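Local coordinates for protein alpha-amylase (Eisenia fetida, PDB 6M4K) that probably hydrolyses internal alpha-1,4-glucosidic linkages of starch-like polysaccharides as a calcium- and chloride-dependent family 13 glycoside hydrolase, at residues D137-I151 / E159-G173. Residues are numbered along the deposited sequence; the frame is centred on the assembly and turned at random. Where two conformers were deposited one is given.
With CA (calcium ion), chain B.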
loop_
_atom_site.group_PDB
_atom_site.type_symbol
_atom_site.label_atom_id
_atom_site.label_comp_id
_atom_site.label_asym_id
_atom_site.label_seq_id
_atom_site.Cartn_x
_atom_site.Cartn_y
_atom_site.Cartn_z
ATOM N N ASP A 137 -1.370 19.519 -24.925
ATOM C CA ASP A 137 -0.722 18.588 -24.018
ATOM C C ASP A 137 -1.627 17.452 -23.580
ATOM O O ASP A 137 -1.191 16.610 -22.787
ATOM C CB ASP A 137 -0.195 19.360 -22.808
ATOM C CG ASP A 137 0.774 20.441 -23.217
ATOM O OD1 ASP A 137 1.699 20.115 -23.999
ATOM O OD2 ASP A 137 0.605 21.598 -22.794
ATOM N N PHE A 138 -2.848 17.382 -24.099
ATOM C CA PHE A 138 -3.828 16.391 -23.692
ATOM C C PHE A 138 -4.284 15.571 -24.884
ATOM O O PHE A 138 -4.258 16.033 -26.034
ATOM C CB PHE A 138 -5.065 17.053 -23.066
ATOM C CG PHE A 138 -4.784 17.722 -21.761
ATOM C CD1 PHE A 138 -4.290 19.018 -21.718
ATOM C CD2 PHE A 138 -4.976 17.032 -20.570
ATOM C CE1 PHE A 138 -4.004 19.621 -20.507
ATOM C CE2 PHE A 138 -4.703 17.618 -19.360
ATOM C CZ PHE A 138 -4.211 18.914 -19.316
ATOM N N HIS A 139 -4.701 14.344 -24.595
ATOM C CA HIS A 139 -5.535 13.611 -25.524
ATOM C C HIS A 139 -6.896 14.297 -25.639
ATOM O O HIS A 139 -7.376 14.938 -24.702
ATOM C CB HIS A 139 -5.700 12.178 -25.029
ATOM C CG HIS A 139 -4.426 11.390 -25.040
ATOM N ND1 HIS A 139 -4.024 10.608 -23.977
ATOM C CD2 HIS A 139 -3.469 11.256 -25.987
ATOM C CE1 HIS A 139 -2.873 10.028 -24.268
ATOM N NE2 HIS A 139 -2.517 10.398 -25.486
ATOM N N GLY A 140 -7.514 14.164 -26.796
ATOM C CA GLY A 140 -8.800 14.789 -27.063
ATOM C C GLY A 140 -9.548 14.008 -28.111
ATOM O O GLY A 140 -9.343 12.800 -28.269
ATOM N N SER A 141 -10.421 14.705 -28.843
ATOM C CA SER A 141 -11.253 14.036 -29.841
ATOM C C SER A 141 -10.435 13.369 -30.940
ATOM O O SER A 141 -10.923 12.423 -31.566
ATOM C CB SER A 141 -12.270 15.016 -30.429
ATOM O OG SER A 141 -11.632 16.183 -30.920
ATOM N N ASP A 142 -9.201 13.822 -31.183
ATOM C CA ASP A 142 -8.333 13.145 -32.144
ATOM C C ASP A 142 -7.901 11.765 -31.668
ATOM O O ASP A 142 -7.514 10.927 -32.492
ATOM C CB ASP A 142 -7.062 13.962 -32.384
ATOM C CG ASP A 142 -7.272 15.118 -33.342
ATOM O OD1 ASP A 142 -8.302 15.138 -34.047
ATOM O OD2 ASP A 142 -6.391 16.002 -33.396
ATOM N N ASP A 143 -7.935 11.515 -30.360
ATOM C CA ASP A 143 -7.346 10.321 -29.778
ATOM C C ASP A 143 -8.360 9.393 -29.146
ATOM O O ASP A 143 -8.028 8.230 -28.888
ATOM C CB ASP A 143 -6.325 10.715 -28.704
ATOM C CG ASP A 143 -5.415 11.823 -29.159
ATOM O OD1 ASP A 143 -4.498 11.539 -29.952
ATOM O OD2 ASP A 143 -5.630 12.976 -28.737
ATOM N N CYS A 144 -9.572 9.865 -28.891
ATOM C CA CYS A 144 -10.591 9.100 -28.194
ATOM C C CYS A 144 -11.906 9.305 -28.927
ATOM O O CYS A 144 -12.307 10.447 -29.171
ATOM C CB CYS A 144 -10.712 9.593 -26.748
ATOM S SG CYS A 144 -12.047 8.820 -25.825
ATOM N N SER A 145 -12.574 8.207 -29.277
ATOM C CA SER A 145 -13.782 8.269 -30.087
ATOM C C SER A 145 -15.053 7.942 -29.312
ATOM O O SER A 145 -16.116 7.799 -29.927
ATOM C CB SER A 145 -13.654 7.364 -31.315
ATOM O OG SER A 145 -13.490 6.009 -30.937
ATOM N N THR A 146 -14.986 7.818 -27.989
ATOM C CA THR A 146 -16.203 7.551 -27.236
ATOM C C THR A 146 -17.087 8.793 -27.191
ATOM O O THR A 146 -16.610 9.927 -27.281
ATOM C CB THR A 146 -15.883 7.078 -25.819
ATOM O OG1 THR A 146 -15.140 8.090 -25.130
ATOM C CG2 THR A 146 -15.071 5.794 -25.858
ATOM N N SER A 147 -18.393 8.565 -27.043
ATOM C CA SER A 147 -19.352 9.658 -27.177
ATOM C C SER A 147 -19.183 10.704 -26.084
ATOM O O SER A 147 -19.388 11.897 -26.332
ATOM C CB SER A 147 -20.781 9.113 -27.187
ATOM O OG SER A 147 -21.151 8.632 -25.907
ATOM N N ASP A 148 -18.815 10.287 -24.874
ATOM C CA ASP A 148 -18.596 11.221 -23.780
ATOM C C ASP A 148 -17.121 11.491 -23.508
ATOM O O ASP A 148 -16.807 12.227 -22.569
ATOM C CB ASP A 148 -19.282 10.727 -22.504
ATOM C CG ASP A 148 -18.826 9.341 -22.089
ATOM O OD1 ASP A 148 -17.905 8.784 -22.727
ATOM O OD2 ASP A 148 -19.394 8.813 -21.108
ATOM N N GLY A 149 -16.214 10.914 -24.293
ATOM C CA GLY A 149 -14.793 11.079 -24.060
ATOM C C GLY A 149 -14.232 10.251 -22.925
ATOM O O GLY A 149 -13.041 10.388 -22.611
ATOM N N GLU A 150 -15.038 9.401 -22.302
ATOM C CA GLU A 150 -14.582 8.614 -21.169
ATOM C C GLU A 150 -14.342 7.165 -21.574
ATOM O O GLU A 150 -14.643 6.739 -22.691
ATOM C CB GLU A 150 -15.576 8.722 -20.010
ATOM C CG GLU A 150 -15.797 10.176 -19.590
ATOM C CD GLU A 150 -16.603 10.332 -18.316
ATOM O OE1 GLU A 150 -16.882 9.317 -17.643
ATOM O OE2 GLU A 150 -16.959 11.486 -17.988
ATOM N N ILE A 151 -13.759 6.414 -20.650
ATOM C CA ILE A 151 -13.424 5.018 -20.879
ATOM C C ILE A 151 -14.651 4.177 -20.575
ATOM O O ILE A 151 -15.306 4.370 -19.543
ATOM C CB ILE A 151 -12.247 4.591 -19.987
ATOM C CG1 ILE A 151 -11.032 5.491 -20.218
ATOM C CG2 ILE A 151 -11.908 3.127 -20.223
ATOM C CD1 ILE A 151 -9.969 5.350 -19.140
ATOM N N GLU A 159 -8.513 2.759 -25.867
ATOM C CA GLU A 159 -9.521 3.497 -25.115
ATOM C C GLU A 159 -9.109 3.653 -23.654
ATOM O O GLU A 159 -9.198 4.746 -23.085
ATOM C CB GLU A 159 -10.867 2.787 -25.245
ATOM C CG GLU A 159 -12.026 3.475 -24.574
ATOM C CD GLU A 159 -13.358 2.871 -24.983
ATOM O OE1 GLU A 159 -13.478 2.424 -26.146
ATOM O OE2 GLU A 159 -14.276 2.839 -24.143
ATOM N N VAL A 160 -8.639 2.567 -23.035
ATOM C CA VAL A 160 -8.213 2.620 -21.638
ATOM C C VAL A 160 -7.095 3.636 -21.436
ATOM O O VAL A 160 -7.033 4.301 -20.391
ATOM C CB VAL A 160 -7.812 1.205 -21.170
ATOM C CG1 VAL A 160 -7.229 1.245 -19.760
ATOM C CG2 VAL A 160 -9.011 0.277 -21.213
ATOM N N ARG A 161 -6.219 3.802 -22.422
ATOM C CA ARG A 161 -5.059 4.660 -22.248
ATOM C C ARG A 161 -5.249 6.072 -22.785
ATOM O O ARG A 161 -4.622 6.992 -22.258
ATOM C CB ARG A 161 -3.808 4.011 -22.856
ATOM C CG ARG A 161 -3.307 2.835 -22.019
ATOM C CD ARG A 161 -2.244 1.991 -22.715
ATOM N NE ARG A 161 -1.654 1.015 -21.800
ATOM C CZ ARG A 161 -1.217 -0.187 -22.158
ATOM N NH1 ARG A 161 -1.320 -0.585 -23.417
ATOM N NH2 ARG A 161 -0.696 -1.002 -21.251
ATOM N N ASN A 162 -6.084 6.271 -23.805
ATOM C CA ASN A 162 -6.212 7.583 -24.429
ATOM C C ASN A 162 -7.513 8.307 -24.122
ATOM O O ASN A 162 -7.609 9.506 -24.413
ATOM C CB ASN A 162 -5.997 7.475 -25.948
ATOM C CG ASN A 162 -4.575 7.110 -26.304
ATOM O OD1 ASN A 162 -3.689 7.117 -25.456
ATOM N ND2 ASN A 162 -4.342 6.801 -27.580
ATOM N N CYS A 163 -8.510 7.633 -23.566
ATOM C CA CYS A 163 -9.736 8.286 -23.134
ATOM C C CYS A 163 -9.623 8.691 -21.666
ATOM O O CYS A 163 -8.629 8.406 -20.993
ATOM C CB CYS A 163 -10.953 7.399 -23.398
ATOM S SG CYS A 163 -11.250 7.054 -25.160
ATOM N N ARG A 164 -10.642 9.378 -21.159
ATOM C CA ARG A 164 -10.578 9.957 -19.823
ATOM C C ARG A 164 -11.127 8.992 -18.782
ATOM O O ARG A 164 -12.250 8.494 -18.911
ATOM C CB ARG A 164 -11.386 11.248 -19.769
ATOM C CG ARG A 164 -10.864 12.327 -20.677
ATOM C CD ARG A 164 -11.919 13.404 -20.839
ATOM N NE ARG A 164 -11.446 14.498 -21.678
ATOM C CZ ARG A 164 -12.237 15.477 -22.102
ATOM N NH1 ARG A 164 -13.514 15.474 -21.760
ATOM N NH2 ARG A 164 -11.747 16.443 -22.860
ATOM N N LEU A 165 -10.341 8.754 -17.742
ATOM C CA LEU A 165 -10.827 7.977 -16.611
ATOM C C LEU A 165 -11.811 8.833 -15.830
ATOM O O LEU A 165 -11.415 9.804 -15.182
ATOM C CB LEU A 165 -9.649 7.590 -15.730
ATOM C CG LEU A 165 -10.033 6.898 -14.423
ATOM C CD1 LEU A 165 -10.787 5.597 -14.692
ATOM C CD2 LEU A 165 -8.789 6.648 -13.591
ATOM N N SER A 166 -13.096 8.493 -15.922
ATOM C CA SER A 166 -14.154 9.208 -15.208
ATOM C C SER A 166 -14.092 10.715 -15.442
ATOM O O SER A 166 -14.360 11.510 -14.543
ATOM C CB SER A 166 -14.143 8.882 -13.714
ATOM O OG SER A 166 -14.368 7.501 -13.504
ATOM N N GLY A 167 -13.704 11.110 -16.654
ATOM C CA GLY A 167 -13.652 12.508 -17.033
ATOM C C GLY A 167 -12.369 13.243 -16.696
ATOM O O GLY A 167 -12.242 14.423 -17.048
ATOM N N LEU A 168 -11.416 12.599 -16.026
ATOM C CA LEU A 168 -10.146 13.249 -15.736
ATOM C C LEU A 168 -9.423 13.554 -17.041
ATOM O O LEU A 168 -9.193 12.660 -17.858
ATOM C CB LEU A 168 -9.298 12.320 -14.868
ATOM C CG LEU A 168 -9.894 12.020 -13.495
ATOM C CD1 LEU A 168 -9.201 10.785 -12.912
ATOM C CD2 LEU A 168 -9.754 13.207 -12.566
ATOM N N ARG A 169 -9.080 14.824 -17.246
ATOM C CA ARG A 169 -8.471 15.233 -18.506
ATOM C C ARG A 169 -7.130 14.528 -18.686
ATOM O O ARG A 169 -6.244 14.604 -17.830
ATOM C CB ARG A 169 -8.326 16.757 -18.556
ATOM C CG ARG A 169 -9.640 17.558 -18.337
ATOM C CD ARG A 169 -10.869 16.925 -18.967
ATOM N NE ARG A 169 -11.974 17.873 -19.162
ATOM C CZ ARG A 169 -13.254 17.587 -18.961
ATOM N NH1 ARG A 169 -13.631 16.393 -18.517
ATOM N NH2 ARG A 169 -14.178 18.509 -19.205
ATOM N N ASP A 170 -6.985 13.844 -19.811
ATOM C CA ASP A 170 -5.969 12.812 -19.964
ATOM C C ASP A 170 -4.741 13.384 -20.660
ATOM O O ASP A 170 -4.825 13.814 -21.814
ATOM C CB ASP A 170 -6.546 11.651 -20.765
ATOM C CG ASP A 170 -5.729 10.396 -20.613
ATOM O OD1 ASP A 170 -5.720 9.838 -19.489
ATOM O OD2 ASP A 170 -5.092 9.945 -21.590
ATOM N N LEU A 171 -3.600 13.372 -19.976
ATOM C CA LEU A 171 -2.389 13.953 -20.544
ATOM C C LEU A 171 -1.847 13.108 -21.692
ATOM O O LEU A 171 -1.961 11.881 -21.704
ATOM C CB LEU A 171 -1.317 14.127 -19.468
ATOM C CG LEU A 171 -1.562 15.318 -18.541
ATOM C CD1 LEU A 171 -0.714 15.196 -17.269
ATOM C CD2 LEU A 171 -1.301 16.639 -19.269
ATOM N N ASP A 172 -1.239 13.783 -22.668
ATOM C CA ASP A 172 -0.594 13.095 -23.786
ATOM C C ASP A 172 0.824 12.723 -23.368
ATOM O O ASP A 172 1.780 13.472 -23.570
ATOM C CB ASP A 172 -0.616 13.955 -25.044
ATOM C CG ASP A 172 0.031 13.266 -26.225
ATOM O OD1 ASP A 172 0.339 12.062 -26.108
ATOM O OD2 ASP A 172 0.210 13.922 -27.275
ATOM N N GLY A 173 0.962 11.531 -22.783
ATOM C CA GLY A 173 2.256 11.063 -22.334
ATOM C C GLY A 173 3.245 10.757 -23.440
ATOM O O GLY A 173 4.412 10.482 -23.137
HETATM CA CA CA B . -4.055 8.110 -20.197
HETATM O O HOH W 1 -8.604 14.048 -22.259
HETATM O O HOH W 2 -9.410 16.700 -24.349
HETATM O O HOH W 3 -5.827 7.124 -29.924
HETATM O O HOH W 4 -15.209 13.508 -20.450
HETATM O O HOH W 5 -14.339 6.289 -17.318
HETATM O O HOH W 6 -6.389 7.085 -19.869
HETATM O O HOH W 7 -2.473 10.009 -19.872
HETATM O O HOH W 8 -2.172 7.871 -21.848
#
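Asp-170 OD2 is gripped twice: it accepts a hydrogen bond from His-139 ND1 at 2.7 Å and binds the calcium ion at 2.5 Å. The carboxylate chelates the metal through both oxygens, so OD2 meets the imidazole with its anti lone pair; the N-H...O angle of 164° and a position 3° out of the ring plane mark a well-directed bond. His-139 is thus a second-shell residue that, together with the bidentate metal bond, holds the carboxylate's rotation. Its backbone N bonds to Asp-170 O as well, so His-139 holds Asp-170 by backbone and side chain alike. The imidazole is sandwiched, with Asn-162 CB over one face, 4.2 Å from the centroid, and Asp-172 CA over the opposite face; Asn-162 OD1, lying beside CB on that first face, is held by Trp-206. Arg-161 O also binds calcium, and Asn-105 and His-204 O complete the protein ligands. The calcium ion sits between domain B, the long loop that family 13 amylases insert after the third strand of the TIM barrel (here 97-102), and the barrel itself. Beyond the helix 157-162, the Cys-144 SG to Cys-163 SG disulfide (2.0 Å) ties the two segments covalently. Next to it Arg-164 N donates to Gly-149 O and Ile-151 N to Arg-164 O, a single bridge whose second bond is bent (139°). Ile-151 CG1 lies against Cys-163 CB at 3.7 Å. The extended Arg-164 side chain reaches two waters that both donate to His-139 O, while Arg-169 CD lies over one face of the Arg-164 guanidinium.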